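PDB 5L2P: arylesterase from Sulfolobus solfataricus, which hydrolyses aromatic esters, p-nitrophenyl fatty acid esters and aryl dialkyl phosphates such as paraoxon. Local coordinates for residues M53-E58 / I133-D138; Y187-S192 / R254-A259. All blocks are in the same frame, centred on the assembly; numbering follows the deposited sequence.

Contact 1 (M53-E58 / I133-D138); sequences MKIKLE and IVWARD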
ATOM      1  N   MET A  53       8.443  31.214  32.482  1.00 61.68           N
ATOM      2  CA  MET A  53       8.814  32.616  32.242  1.00 63.91           C
ATOM      3  C   MET A  53       8.222  33.118  30.933  1.00 60.82           C
ATOM      4  O   MET A  53       7.544  32.367  30.257  1.00 62.42           O
ATOM      5  CB  MET A  53      10.335  32.808  32.256  1.00 68.09           C
ATOM      6  CG  MET A  53      11.128  32.200  31.107  1.00 68.36           C
ATOM      7  SD  MET A  53      12.812  32.920  31.094  1.00 76.24           S
ATOM      8  CE  MET A  53      13.465  32.399  32.697  1.00 76.00           C
ATOM      9  N   LYS A  54       8.452  34.380  30.605  1.00 61.06           N
ATOM     10  CA  LYS A  54       7.922  34.967  29.385  1.00 61.87           C
ATOM     11  C   LYS A  54       8.998  35.694  28.590  1.00 61.96           C
ATOM     12  O   LYS A  54       9.776  36.437  29.145  1.00 59.49           O
ATOM     13  CB  LYS A  54       6.798  35.928  29.707  1.00 64.14           C
ATOM     14  CG  LYS A  54       5.456  35.271  29.961  1.00 66.35           C
ATOM     15  CD  LYS A  54       4.513  36.257  30.693  1.00 68.87           C
ATOM     16  CE  LYS A  54       3.054  35.809  30.692  1.00 70.14           C
ATOM     17  NZ  LYS A  54       2.800  34.450  31.270  1.00 69.48           N
ATOM     18  N   ILE A  55       9.048  35.429  27.290  1.00 63.51           N
ATOM     19  CA  ILE A  55       9.945  36.124  26.379  1.00 63.63           C
ATOM     20  C   ILE A  55       9.210  37.375  25.917  1.00 64.87           C
ATOM     21  O   ILE A  55       8.027  37.313  25.531  1.00 67.04           O
ATOM     22  CB  ILE A  55      10.252  35.273  25.145  1.00 64.11           C
ATOM     23  CG1 ILE A  55      10.852  33.931  25.541  1.00 62.83           C
ATOM     24  CG2 ILE A  55      11.121  36.053  24.131  1.00 66.39           C
ATOM     25  CD1 ILE A  55      10.924  32.949  24.386  1.00 61.90           C
ATOM     26  N   LYS A  56       9.901  38.502  25.954  1.00 67.71           N
ATOM     27  CA  LYS A  56       9.298  39.793  25.624  1.00 71.80           C
ATOM     28  C   LYS A  56       9.404  40.067  24.128  1.00 77.60           C
ATOM     29  O   LYS A  56      10.493  40.347  23.626  1.00 82.31           O
ATOM     30  CB  LYS A  56       9.993  40.898  26.397  1.00 73.07           C
ATOM     31  CG  LYS A  56       9.169  42.177  26.485  1.00 76.24           C
ATOM     32  CD  LYS A  56       9.903  43.281  27.232  1.00 79.95           C
ATOM     33  CE  LYS A  56       8.958  44.186  28.032  1.00 82.84           C
ATOM     34  NZ  LYS A  56       9.684  45.306  28.689  1.00 85.25           N
ATOM     35  N   LEU A  57       8.287  39.950  23.404  1.00 81.59           N
ATOM     36  CA  LEU A  57       8.229  40.349  21.991  1.00 84.39           C
ATOM     37  C   LEU A  57       7.626  41.756  21.925  1.00 88.01           C
ATOM     38  O   LEU A  57       7.069  42.240  22.917  1.00 87.97           O
ATOM     39  CB  LEU A  57       7.410  39.347  21.171  1.00 83.10           C
ATOM     40  CG  LEU A  57       7.872  37.888  21.331  1.00 83.95           C
ATOM     41  CD1 LEU A  57       6.853  36.909  20.750  1.00 83.43           C
ATOM     42  CD2 LEU A  57       9.295  37.638  20.778  1.00 82.89           C
ATOM     43  N   GLU A  58       7.744  42.424  20.779  1.00 91.23           N
ATOM     44  CA  GLU A  58       7.298  43.828  20.679  1.00 94.29           C
ATOM     45  C   GLU A  58       5.770  44.002  20.846  1.00 92.82           C
ATOM     46  O   GLU A  58       5.318  45.040  21.334  1.00 95.47           O
ATOM     47  CB  GLU A  58       7.848  44.515  19.408  1.00 99.22           C
ATOM     48  CG  GLU A  58       9.324  44.936  19.555  1.00102.81           C
ATOM     49  CD  GLU A  58       9.895  45.718  18.363  1.00106.58           C
ATOM     50  OE1 GLU A  58       9.833  45.225  17.212  1.00104.26           O
ATOM     51  OE2 GLU A  58      10.441  46.826  18.577  1.00107.96           O
ATOM     52  N   ILE A 133      13.304  30.345  19.277  1.00 54.31           N
ATOM     53  CA  ILE A 133      14.614  29.726  18.955  1.00 54.27           C
ATOM     54  C   ILE A 133      15.725  30.772  18.959  1.00 53.42           C
ATOM     55  O   ILE A 133      16.799  30.539  19.512  1.00 49.52           O
ATOM     56  CB  ILE A 133      14.612  29.031  17.571  1.00 55.50           C
ATOM     57  CG1 ILE A 133      13.626  27.877  17.536  1.00 54.36           C
ATOM     58  CG2 ILE A 133      16.010  28.529  17.156  1.00 57.80           C
ATOM     59  CD1 ILE A 133      13.417  27.370  16.128  1.00 58.14           C
ATOM     60  N   VAL A 134      15.453  31.917  18.334  1.00 53.09           N
ATOM     61  CA  VAL A 134      16.399  33.028  18.334  1.00 54.15           C
ATOM     62  C   VAL A 134      16.682  33.509  19.762  1.00 53.87           C
ATOM     63  O   VAL A 134      17.822  33.752  20.109  1.00 58.19           O
ATOM     64  CB  VAL A 134      15.862  34.204  17.487  1.00 54.80           C
ATOM     65  CG1 VAL A 134      16.711  35.457  17.637  1.00 56.16           C
ATOM     66  CG2 VAL A 134      15.754  33.785  16.038  1.00 54.58           C
ATOM     67  N   TRP A 135      15.644  33.606  20.595  1.00 54.09           N
ATOM     68  CA  TRP A 135      15.821  33.968  22.033  1.00 52.47           C
ATOM     69  C   TRP A 135      16.716  32.982  22.754  1.00 51.50           C
ATOM     70  O   TRP A 135      17.598  33.382  23.470  1.00 53.08           O
ATOM     71  CB  TRP A 135      14.460  34.065  22.737  1.00 52.15           C
ATOM     72  CG  TRP A 135      14.545  34.348  24.166  1.00 53.08           C
ATOM     73  CD1 TRP A 135      14.556  35.566  24.731  1.00 54.66           C
ATOM     74  CD2 TRP A 135      14.672  33.398  25.239  1.00 51.64           C
ATOM     75  NE1 TRP A 135      14.695  35.454  26.091  1.00 54.74           N
ATOM     76  CE2 TRP A 135      14.755  34.135  26.431  1.00 53.02           C
ATOM     77  CE3 TRP A 135      14.742  32.012  25.305  1.00 50.52           C
ATOM     78  CZ2 TRP A 135      14.895  33.540  27.683  1.00 53.83           C
ATOM     79  CZ3 TRP A 135      14.925  31.411  26.557  1.00 52.87           C
ATOM     80  CH2 TRP A 135      14.981  32.177  27.732  1.00 53.55           C
ATOM     81  N   ALA A 136      16.486  31.692  22.565  1.00 51.33           N
ATOM     82  CA  ALA A 136      17.308  30.646  23.204  1.00 54.06           C
ATOM     83  C   ALA A 136      18.771  30.729  22.785  1.00 58.40           C
ATOM     84  O   ALA A 136      19.684  30.543  23.614  1.00 58.16           O
ATOM     85  CB  ALA A 136      16.765  29.272  22.851  1.00 54.91           C
ATOM     86  N   ARG A 137      19.002  30.986  21.493  1.00 61.88           N
ATOM     87  CA  ARG A 137      20.374  31.121  20.987  1.00 64.56           C
ATOM     88  C   ARG A 137      21.047  32.356  21.569  1.00 64.21           C
ATOM     89  O   ARG A 137      22.197  32.293  21.975  1.00 65.26           O
ATOM     90  CB  ARG A 137      20.392  31.192  19.456  1.00 67.52           C
ATOM     91  CG  ARG A 137      21.763  31.119  18.876  1.00 72.18           C
ATOM     92  CD  ARG A 137      21.738  31.522  17.425  1.00 76.75           C
ATOM     93  NE  ARG A 137      21.456  32.944  17.287  1.00 80.82           N
ATOM     94  CZ  ARG A 137      21.444  33.572  16.117  1.00 84.81           C
ATOM     95  NH1 ARG A 137      21.690  32.887  14.996  1.00 82.42           N
ATOM     96  NH2 ARG A 137      21.180  34.881  16.065  1.00 85.37           N
ATOM     97  N   ASP A 138      20.324  33.477  21.602  1.00 64.98           N
ATOM     98  CA  ASP A 138      20.800  34.708  22.240  1.00 68.58           C
ATOM     99  C   ASP A 138      21.084  34.569  23.738  1.00 68.63           C
ATOM    100  O   ASP A 138      21.952  35.248  24.246  1.00 72.70           O
ATOM    101  CB  ASP A 138      19.798  35.845  22.037  1.00 71.20           C
ATOM    102  CG  ASP A 138      19.735  36.319  20.592  1.00 75.01           C
ATOM    103  OD1 ASP A 138      20.612  35.912  19.796  1.00 83.60           O
ATOM    104  OD2 ASP A 138      18.811  37.097  20.244  1.00 75.90           O
TER
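Ile55 on strand 49-56 and Trp135 on helix 124-138 mark the closest backbone approach, with Ile55 CA 7.6 Å from Trp135 CA. No hydrogen bond joins the two segments, so side chains alone fill the distance. On the helix side Trp135 alone makes the contact. Its CG lies anti to the backbone N (chi1 177°), which sends the indole out from the helix toward the strand. Ile55 covers one face of it. Ile55 CG1 sits 3.9 Å from the centroid of the Trp135 five-membered ring and only 8° off the ring normal, a CH-pi contact. The Ile55 CG2 branch reaches Trp135 CD1 at 3.5 Å, and Ile55 CD1, ending the other branch, lies against Trp135 CD2 and CG. Met53 meets the far end of the indole. Met53 SD is 4.0 Å from Trp135 CZ2 and approaches obliquely, 61° off the normal of the six-membered ring, as a Met-aromatic contact. Ile64 of the adjoining strand 61-68 touches Met53, Ile55 and Trp135, and Ile55 also meets Ala132 on the helix. The contact therefore joins an edge strand to a helix flanking the sheet by dispersion and weak pi interactions, with no polar tie between the segments.

Contact 2 (Y187-S192 / R254-A259); sequences YLDLAS and RDQGEA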
ATOM      1  N   TYR A 187       1.433  19.460   4.202  1.00 47.38           N
ATOM      2  CA  TYR A 187       0.817  19.674   2.893  1.00 47.52           C
ATOM      3  C   TYR A 187      -0.703  19.464   2.944  1.00 46.74           C
ATOM      4  O   TYR A 187      -1.208  18.720   3.794  1.00 46.92           O
ATOM      5  CB  TYR A 187       1.423  18.663   1.866  1.00 48.01           C
ATOM      6  CG  TYR A 187       1.016  18.934   0.432  1.00 48.60           C
ATOM      7  CD1 TYR A 187       1.359  20.136  -0.184  1.00 49.10           C
ATOM      8  CD2 TYR A 187       0.270  18.011  -0.304  1.00 50.26           C
ATOM      9  CE1 TYR A 187       0.955  20.429  -1.473  1.00 50.84           C
ATOM     10  CE2 TYR A 187      -0.083  18.268  -1.639  1.00 50.40           C
ATOM     11  CZ  TYR A 187       0.261  19.490  -2.214  1.00 52.05           C
ATOM     12  OH  TYR A 187      -0.086  19.849  -3.515  1.00 53.16           O
ATOM     13  N   LEU A 188      -1.424  20.101   2.031  1.00 46.38           N
ATOM     14  CA  LEU A 188      -2.840  19.812   1.831  1.00 46.51           C
ATOM     15  C   LEU A 188      -2.976  18.570   0.967  1.00 47.79           C
ATOM     16  O   LEU A 188      -3.189  18.632  -0.240  1.00 49.30           O
ATOM     17  CB  LEU A 188      -3.569  20.990   1.170  1.00 48.47           C
ATOM     18  CG  LEU A 188      -5.097  20.912   1.231  1.00 50.69           C
ATOM     19  CD1 LEU A 188      -5.615  21.266   2.640  1.00 49.27           C
ATOM     20  CD2 LEU A 188      -5.671  21.852   0.191  1.00 53.22           C
ATOM     21  N   ASP A 189      -2.837  17.424   1.591  1.00 49.32           N
ATOM     22  CA  ASP A 189      -2.901  16.148   0.899  1.00 49.23           C
ATOM     23  C   ASP A 189      -4.314  15.668   0.688  1.00 49.61           C
ATOM     24  O   ASP A 189      -4.981  15.318   1.627  1.00 54.54           O
ATOM     25  CB  ASP A 189      -2.137  15.109   1.718  1.00 49.55           C
ATOM     26  CG  ASP A 189      -2.242  13.725   1.171  1.00 52.55           C
ATOM     27  OD1 ASP A 189      -2.373  13.528  -0.055  1.00 61.09           O
ATOM     28  OD2 ASP A 189      -2.160  12.810   1.998  1.00 58.03           O
ATOM     29  N   LEU A 190      -4.766  15.623  -0.561  1.00 50.41           N
ATOM     30  CA  LEU A 190      -6.074  15.065  -0.898  1.00 49.42           C
ATOM     31  C   LEU A 190      -6.016  13.690  -1.577  1.00 46.57           C
ATOM     32  O   LEU A 190      -7.034  13.000  -1.682  1.00 44.94           O
ATOM     33  CB  LEU A 190      -6.807  16.028  -1.800  1.00 51.17           C
ATOM     34  CG  LEU A 190      -6.969  17.452  -1.237  1.00 55.47           C
ATOM     35  CD1 LEU A 190      -7.691  18.335  -2.225  1.00 58.53           C
ATOM     36  CD2 LEU A 190      -7.679  17.511   0.121  1.00 56.35           C
ATOM     37  N   ALA A 191      -4.828  13.278  -1.999  1.00 47.69           N
ATOM     38  CA  ALA A 191      -4.707  12.151  -2.919  1.00 47.86           C
ATOM     39  C   ALA A 191      -4.205  10.854  -2.288  1.00 45.78           C
ATOM     40  O   ALA A 191      -4.472   9.788  -2.824  1.00 47.02           O
ATOM     41  CB  ALA A 191      -3.843  12.550  -4.091  1.00 48.99           C
ATOM     42  N   SER A 192      -3.524  10.923  -1.152  1.00 44.14           N
ATOM     43  CA  SER A 192      -2.898   9.736  -0.584  1.00 43.74           C
ATOM     44  C   SER A 192      -3.882   8.718  -0.020  1.00 43.72           C
ATOM     45  O   SER A 192      -5.013   9.020   0.268  1.00 42.14           O
ATOM     46  CB  SER A 192      -1.904  10.104   0.516  1.00 44.58           C
ATOM     47  OG  SER A 192      -2.555  10.304   1.764  1.00 44.77           O
ATOM     48  N   ARG A 254      -0.072  10.224   7.571  1.00 40.74           N
ATOM     49  CA  ARG A 254       1.068   9.311   7.405  1.00 40.05           C
ATOM     50  C   ARG A 254       1.836   9.531   6.118  1.00 41.03           C
ATOM     51  O   ARG A 254       3.047   9.677   6.133  1.00 42.57           O
ATOM     52  CB  ARG A 254       0.590   7.870   7.471  1.00 38.96           C
ATOM     53  CG  ARG A 254       1.669   6.787   7.372  1.00 37.61           C
ATOM     54  CD  ARG A 254       1.045   5.407   7.120  1.00 38.37           C
ATOM     55  NE  ARG A 254       0.545   5.299   5.752  1.00 38.93           N
ATOM     56  CZ  ARG A 254      -0.299   4.388   5.315  1.00 40.41           C
ATOM     57  NH1 ARG A 254      -0.781   3.476   6.131  1.00 42.41           N
ATOM     58  NH2 ARG A 254      -0.654   4.393   4.030  1.00 41.25           N
ATOM     59  N   ASP A 255       1.133   9.549   4.991  1.00 42.74           N
ATOM     60  CA  ASP A 255       1.818   9.555   3.679  1.00 40.67           C
ATOM     61  C   ASP A 255       2.535  10.866   3.378  1.00 44.56           C
ATOM     62  O   ASP A 255       3.653  10.847   2.836  1.00 52.80           O
ATOM     63  CB  ASP A 255       0.857   9.159   2.556  1.00 40.53           C
ATOM     64  CG  ASP A 255       0.466   7.646   2.632  1.00 40.40           C
ATOM     65  OD1 ASP A 255       1.232   6.876   3.260  1.00 38.82           O
ATOM     66  OD2 ASP A 255      -0.587   7.242   2.099  1.00 40.67           O
ATOM     67  N   GLN A 256       1.963  12.005   3.757  1.00 45.09           N
ATOM     68  CA  GLN A 256       2.637  13.307   3.590  1.00 44.84           C
ATOM     69  C   GLN A 256       3.894  13.424   4.432  1.00 46.21           C
ATOM     70  O   GLN A 256       4.894  13.984   3.966  1.00 47.64           O
ATOM     71  CB  GLN A 256       1.706  14.504   3.881  1.00 44.72           C
ATOM     72  CG  GLN A 256       1.244  14.667   5.302  1.00 43.83           C
ATOM     73  CD  GLN A 256       0.108  15.677   5.409  1.00 45.17           C
ATOM     74  OE1 GLN A 256       0.309  16.866   5.728  1.00 45.88           O
ATOM     75  NE2 GLN A 256      -1.098  15.212   5.138  1.00 45.87           N
ATOM     76  N   GLY A 257       3.865  12.910   5.667  1.00 44.22           N
ATOM     77  CA  GLY A 257       5.064  12.858   6.500  1.00 43.16           C
ATOM     78  C   GLY A 257       6.173  12.004   5.872  1.00 42.36           C
ATOM     79  O   GLY A 257       7.314  12.395   5.837  1.00 43.01           O
ATOM     80  N   GLU A 258       5.841  10.816   5.412  1.00 41.42           N
ATOM     81  CA  GLU A 258       6.821   9.947   4.746  1.00 42.80           C
ATOM     82  C   GLU A 258       7.345  10.552   3.434  1.00 40.87           C
ATOM     83  O   GLU A 258       8.504  10.453   3.158  1.00 39.53           O
ATOM     84  CB  GLU A 258       6.246   8.547   4.540  1.00 44.29           C
ATOM     85  CG  GLU A 258       6.054   7.814   5.886  1.00 46.70           C
ATOM     86  CD  GLU A 258       5.410   6.439   5.761  1.00 50.51           C
ATOM     87  OE1 GLU A 258       4.801   6.111   4.708  1.00 50.74           O
ATOM     88  OE2 GLU A 258       5.505   5.668   6.726  1.00 53.37           O
ATOM     89  N   ALA A 259       6.488  11.273   2.717  1.00 40.54           N
ATOM     90  CA  ALA A 259       6.895  12.082   1.576  1.00 41.24           C
ATOM     91  C   ALA A 259       7.898  13.174   1.884  1.00 45.12           C
ATOM     92  O   ALA A 259       8.835  13.397   1.130  1.00 51.54           O
ATOM     93  CB  ALA A 259       5.670  12.707   0.948  1.00 42.32           C
TER
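Gln256 on helix 254-266 reaches the loop backbone at Tyr187. Its CG sits between the backbone N and the carbonyl carbon (chi1 67°), and the extended chain beyond carries the amide there. Tyr187 N donates to Gln256 OE1 at 3.2 Å, in a bent bond from above the amide plane. The stronger partner of OE1 is Val186 N; the nearby acceptor Tyr187 O does not bond. Gln256 NE2 lies 3.6 Å from Asp189 CB without a hydrogen bond, amide and carboxylate planes 77° apart. Ser192 CB packs against Asp255 OD2 at 3.5 Å. Behind these, Asp189 OD1 accepts from Ala191 N and Ser192 N, both at 3.1 Å, in an Asx turn and Asx motif. Asp189 OD2 takes the Ser192 hydroxyl on its syn lone pair. An alanine in place of Asp189 removes the acceptor of both NH groups, and the turn would probably hold less well, with the Ser192 hydroxyl freer to rotate. Ser192 N-caps helix 193-197, its OG accepting from Met195 N. Asp255 OD2 accepts from Ser194 N, while Arg254 NE and NH2 hold Asp255 OD1 side-on. Buried carboxylate and amide oxygens thus satisfy loop and helix-start NH groups, tying the loop to the helix after Asp251, the inferred active-site acid.

Both segments of contact 1 precede those of contact 2. Their centres are 33 Å apart, their nearest atoms about 19 Å, and the chain's centre lies between them. The central mixed sheet of the alpha/beta hydrolase fold relates them. Contact 1 involves its outermost strand 49-56 and helix 124-138, which lies in the connection between strands 108-112 and 150-155. Contact 2 belongs to the other half: its loop follows strand 178-182, and its helix 254-266 follows the neighbouring strand 242-248. Contact 1 is thus peripheral packing, remote from the proposed catalytic residues. Gln256 of contact 2 is about 7 Å from Asp251, side chain to side chain, consistent with a place near the active site. In the deposited assembly a second copy packs there.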